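D-aminopeptidase (Bacillus subtilis, PDB 1HI9) hydrolyses N-terminal residues from peptides containing D-amino acids, as a self-compartmentalizing homodecamer with two zinc ions in each subunit. Local coordinates at residues Y4-P16 with G31-I43. Sequence-based numbering, arbitrary orientation.
Sequences YMSVDMEGISGLP and GRLIMTEEANYCI. With ZN (zinc ion), chain G; ZN (zinc ion), chain F.
Met35 holds CG anti to its backbone N (chi1 176°) and stays extended to its tip, so its CE reaches the end of strand 4-7. There CE lies 3.6 Å from Val7 CG1 and 3.4 Å from Asp8 O. Met9 crosses it at about a right angle. The bend of Met9 at chi3 lays its CE over the backbone of Gly31 and Arg32, 3.5 Å from Gly31 C. Ile12 packs on the other part of Met35, its CG1 4.1 Å from Met35 CG, and its CG2 meets Ile34 CG2. Glu38 bends at chi2 toward the turn. Its OE1 accepts Ser13 N at 3.3 Å, on the syn side and 30° out of the carboxylate plane. OE1 also forms a salt bridge with Arg190, and a water links OE2 to Gly11 O. An alanine in place of Glu38 would probably leave Ser13 N and Arg190 without this acceptor and the turn less firmly held. Further along, Met5 SD touches Ile43 CG1 at 3.8 Å. The helix runs nearly antiparallel to the strand, as in a beta-alpha-beta crossover. The loop at the strand's C-terminal end carries Asp8, which bridges both zinc ions, and Glu10, a ligand of one: the dinuclear M55 peptidase site.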
loop_
_atom_site.group_PDB
_atom_site.type_symbol
_atom_site.label_atom_id
_atom_site.label_comp_id
_atom_site.label_asym_id
_atom_site.label_seq_id
_atom_site.Cartn_x
_atom_site.Cartn_y
_atom_site.Cartn_z
ATOM N N TYR A 4 -0.075 6.442 45.327
ATOM C CA TYR A 4 -0.678 6.203 44.020
ATOM C C TYR A 4 -0.030 7.077 42.959
ATOM O O TYR A 4 0.154 8.280 43.161
ATOM C CB TYR A 4 -2.166 6.524 44.040
ATOM C CG TYR A 4 -2.852 6.242 42.717
ATOM C CD1 TYR A 4 -3.242 4.940 42.376
ATOM C CD2 TYR A 4 -3.098 7.267 41.801
ATOM C CE1 TYR A 4 -3.864 4.666 41.154
ATOM C CE2 TYR A 4 -3.716 7.005 40.576
ATOM C CZ TYR A 4 -4.099 5.706 40.261
ATOM O OH TYR A 4 -4.745 5.446 39.072
ATOM N N MET A 5 0.285 6.477 41.814
ATOM C CA MET A 5 0.907 7.212 40.718
ATOM C C MET A 5 0.143 7.098 39.405
ATOM O O MET A 5 -0.197 6.008 38.956
ATOM C CB MET A 5 2.341 6.732 40.492
ATOM C CG MET A 5 3.381 7.443 41.330
ATOM S SD MET A 5 5.067 6.902 40.961
ATOM C CE MET A 5 5.284 7.512 39.312
ATOM N N SER A 6 -0.132 8.245 38.798
ATOM C CA SER A 6 -0.812 8.293 37.515
ATOM C C SER A 6 0.225 8.872 36.576
ATOM O O SER A 6 0.682 10.000 36.774
ATOM C CB SER A 6 -2.028 9.208 37.571
ATOM O OG SER A 6 -2.614 9.337 36.287
ATOM N N VAL A 7 0.610 8.103 35.562
ATOM C CA VAL A 7 1.620 8.572 34.625
ATOM C C VAL A 7 1.116 8.780 33.201
ATOM O O VAL A 7 0.691 7.835 32.536
ATOM C CB VAL A 7 2.823 7.600 34.560
ATOM C CG1 VAL A 7 3.979 8.259 33.816
ATOM C CG2 VAL A 7 3.248 7.194 35.962
ATOM N N ASP A 8 1.176 10.030 32.743
ATOM C CA ASP A 8 0.776 10.392 31.390
ATOM C C ASP A 8 2.076 10.535 30.592
ATOM O O ASP A 8 3.166 10.365 31.146
ATOM C CB ASP A 8 0.012 11.720 31.401
ATOM C CG ASP A 8 -1.024 11.806 30.300
ATOM O OD1 ASP A 8 -1.056 10.917 29.428
ATOM O OD2 ASP A 8 -1.813 12.770 30.303
ATOM N N MET A 9 1.973 10.858 29.306
ATOM C CA MET A 9 3.176 10.983 28.470
ATOM C C MET A 9 3.561 12.362 27.952
ATOM O O MET A 9 4.743 12.688 27.910
ATOM C CB MET A 9 3.062 10.072 27.250
ATOM C CG MET A 9 3.938 8.849 27.305
ATOM S SD MET A 9 3.969 8.007 25.743
ATOM C CE MET A 9 5.697 7.955 25.421
ATOM N N GLU A 10 2.579 13.153 27.526
ATOM C CA GLU A 10 2.861 14.464 26.955
ATOM C C GLU A 10 3.742 15.355 27.816
ATOM O O GLU A 10 4.520 16.156 27.298
ATOM C CB GLU A 10 1.563 15.201 26.629
ATOM C CG GLU A 10 0.767 14.595 25.484
ATOM C CD GLU A 10 -0.072 13.404 25.910
ATOM O OE1 GLU A 10 -0.012 13.027 27.096
ATOM O OE2 GLU A 10 -0.799 12.848 25.056
ATOM N N GLY A 11 3.618 15.214 29.126
ATOM C CA GLY A 11 4.408 16.021 30.026
ATOM C C GLY A 11 5.744 15.415 30.403
ATOM O O GLY A 11 6.508 16.026 31.140
ATOM N N ILE A 12 6.044 14.215 29.912
ATOM C CA ILE A 12 7.317 13.586 30.229
ATOM C C ILE A 12 8.440 14.479 29.731
ATOM O O ILE A 12 8.300 15.196 28.727
ATOM C CB ILE A 12 7.441 12.203 29.582
ATOM C CG1 ILE A 12 6.431 11.255 30.215
ATOM C CG2 ILE A 12 8.845 11.666 29.753
ATOM C CD1 ILE A 12 6.586 11.093 31.708
ATOM N N SER A 13 9.563 14.428 30.430
ATOM C CA SER A 13 10.683 15.279 30.068
ATOM C C SER A 13 11.325 14.910 28.741
ATOM O O SER A 13 11.334 13.749 28.354
ATOM C CB SER A 13 11.724 15.259 31.178
ATOM O OG SER A 13 12.124 13.940 31.443
ATOM N N GLY A 14 11.837 15.919 28.044
ATOM C CA GLY A 14 12.489 15.698 26.769
ATOM C C GLY A 14 11.577 15.523 25.564
ATOM O O GLY A 14 12.023 15.687 24.430
ATOM N N LEU A 15 10.308 15.199 25.789
ATOM C CA LEU A 15 9.377 14.988 24.679
ATOM C C LEU A 15 8.750 16.302 24.168
ATOM O O LEU A 15 7.990 16.954 24.871
ATOM C CB LEU A 15 8.282 14.000 25.107
ATOM C CG LEU A 15 8.760 12.795 25.934
ATOM C CD1 LEU A 15 7.624 11.783 26.078
ATOM C CD2 LEU A 15 9.972 12.145 25.273
ATOM N N PRO A 16 9.069 16.696 22.929
ATOM C CA PRO A 16 8.542 17.929 22.338
ATOM C C PRO A 16 7.250 17.817 21.546
ATOM O O PRO A 16 6.449 18.752 21.530
ATOM C CB PRO A 16 9.684 18.386 21.450
ATOM C CG PRO A 16 10.181 17.080 20.909
ATOM C CD PRO A 16 10.205 16.185 22.144
ATOM N N GLY A 31 10.353 7.324 23.400
ATOM C CA GLY A 31 9.471 7.989 24.336
ATOM C C GLY A 31 9.067 7.137 25.523
ATOM O O GLY A 31 9.165 7.587 26.661
ATOM N N ARG A 32 8.616 5.910 25.275
ATOM C CA ARG A 32 8.186 5.058 26.377
ATOM C C ARG A 32 9.354 4.618 27.245
ATOM O O ARG A 32 9.174 4.270 28.412
ATOM C CB ARG A 32 7.409 3.849 25.857
ATOM C CG ARG A 32 8.204 2.855 25.062
ATOM C CD ARG A 32 7.291 1.745 24.561
ATOM N NE ARG A 32 8.046 0.738 23.821
ATOM C CZ ARG A 32 7.502 -0.262 23.136
ATOM N NH1 ARG A 32 6.177 -0.400 23.085
ATOM N NH2 ARG A 32 8.294 -1.120 22.501
ATOM N N LEU A 33 10.555 4.660 26.681
ATOM C CA LEU A 33 11.738 4.291 27.432
ATOM C C LEU A 33 11.984 5.415 28.435
ATOM O O LEU A 33 12.152 5.183 29.634
ATOM C CB LEU A 33 12.938 4.147 26.499
ATOM C CG LEU A 33 14.011 3.133 26.924
ATOM C CD1 LEU A 33 15.200 3.258 25.987
ATOM C CD2 LEU A 33 14.449 3.366 28.359
ATOM N N ILE A 34 11.991 6.644 27.936
ATOM C CA ILE A 34 12.200 7.807 28.792
ATOM C C ILE A 34 11.089 7.890 29.846
ATOM O O ILE A 34 11.347 8.181 31.015
ATOM C CB ILE A 34 12.233 9.091 27.937
ATOM C CG1 ILE A 34 13.415 9.007 26.970
ATOM C CG2 ILE A 34 12.331 10.333 28.830
ATOM C CD1 ILE A 34 13.393 10.034 25.856
ATOM N N MET A 35 9.857 7.616 29.423
ATOM C CA MET A 35 8.701 7.643 30.315
ATOM C C MET A 35 8.850 6.656 31.470
ATOM O O MET A 35 8.578 6.985 32.619
ATOM C CB MET A 35 7.430 7.303 29.537
ATOM C CG MET A 35 6.176 7.208 30.398
ATOM S SD MET A 35 4.764 6.647 29.449
ATOM C CE MET A 35 3.417 7.002 30.527
ATOM N N THR A 36 9.261 5.434 31.149
ATOM C CA THR A 36 9.440 4.414 32.165
ATOM C C THR A 36 10.532 4.834 33.141
ATOM O O THR A 36 10.374 4.715 34.356
ATOM C CB THR A 36 9.799 3.067 31.528
ATOM O OG1 THR A 36 8.722 2.651 30.683
ATOM C CG2 THR A 36 10.032 2.004 32.602
ATOM N N GLU A 37 11.634 5.353 32.615
ATOM C CA GLU A 37 12.720 5.779 33.478
ATOM C C GLU A 37 12.334 6.966 34.342
ATOM O O GLU A 37 12.737 7.038 35.503
ATOM C CB GLU A 37 13.957 6.080 32.642
ATOM C CG GLU A 37 14.499 4.817 31.998
ATOM C CD GLU A 37 15.764 5.043 31.221
ATOM O OE1 GLU A 37 15.771 5.929 30.334
ATOM O OE2 GLU A 37 16.751 4.329 31.496
ATOM N N GLU A 38 11.544 7.881 33.785
ATOM C CA GLU A 38 11.093 9.050 34.531
ATOM C C GLU A 38 10.294 8.592 35.743
ATOM O O GLU A 38 10.482 9.095 36.842
ATOM C CB GLU A 38 10.222 9.957 33.653
ATOM C CG GLU A 38 9.630 11.147 34.407
ATOM C CD GLU A 38 9.646 12.437 33.586
ATOM O OE1 GLU A 38 10.699 12.772 33.008
ATOM O OE2 GLU A 38 8.614 13.132 33.528
ATOM N N ALA A 39 9.411 7.626 35.529
ATOM C CA ALA A 39 8.599 7.095 36.608
ATOM C C ALA A 39 9.473 6.412 37.665
ATOM O O ALA A 39 9.195 6.512 38.862
ATOM C CB ALA A 39 7.567 6.102 36.057
ATOM N N ASN A 40 10.521 5.717 37.223
ATOM C CA ASN A 40 11.401 5.036 38.161
ATOM C C ASN A 40 12.030 6.013 39.141
ATOM O O ASN A 40 12.173 5.697 40.321
ATOM C CB ASN A 40 12.495 4.245 37.431
ATOM C CG ASN A 40 11.965 2.968 36.787
ATOM O OD1 ASN A 40 10.984 2.377 37.248
ATOM N ND2 ASN A 40 12.627 2.529 35.727
ATOM N N TYR A 41 12.389 7.204 38.673
ATOM C CA TYR A 41 12.991 8.173 39.582
ATOM C C TYR A 41 12.054 8.441 40.758
ATOM O O TYR A 41 12.475 8.422 41.917
ATOM C CB TYR A 41 13.308 9.483 38.862
ATOM C CG TYR A 41 14.532 9.418 37.988
ATOM C CD1 TYR A 41 14.422 9.486 36.607
ATOM C CD2 TYR A 41 15.806 9.325 38.547
ATOM C CE1 TYR A 41 15.545 9.475 35.795
ATOM C CE2 TYR A 41 16.942 9.308 37.743
ATOM C CZ TYR A 41 16.804 9.388 36.363
ATOM O OH TYR A 41 17.914 9.401 35.545
ATOM N N CYS A 42 10.776 8.665 40.462
ATOM C CA CYS A 42 9.799 8.933 41.514
ATOM C C CYS A 42 9.537 7.718 42.390
ATOM O O CYS A 42 9.439 7.830 43.613
ATOM C CB CYS A 42 8.485 9.425 40.908
ATOM S SG CYS A 42 8.654 10.995 40.016
ATOM N N ILE A 43 9.414 6.557 41.766
ATOM C CA ILE A 43 9.181 5.332 42.506
ATOM C C ILE A 43 10.336 5.070 43.478
ATOM O O ILE A 43 10.110 4.790 44.652
ATOM C CB ILE A 43 9.043 4.134 41.547
ATOM C CG1 ILE A 43 7.840 4.351 40.625
ATOM C CG2 ILE A 43 8.857 2.842 42.337
ATOM C CD1 ILE A 43 7.760 3.362 39.465
HETATM ZN ZN ZN G . -1.717 11.512 27.323
HETATM ZN ZN ZN F . -3.224 13.600 29.128
HETATM O O HOH W 1 6.789 14.736 34.073
HETATM O O HOH W 2 -4.090 12.379 27.654
#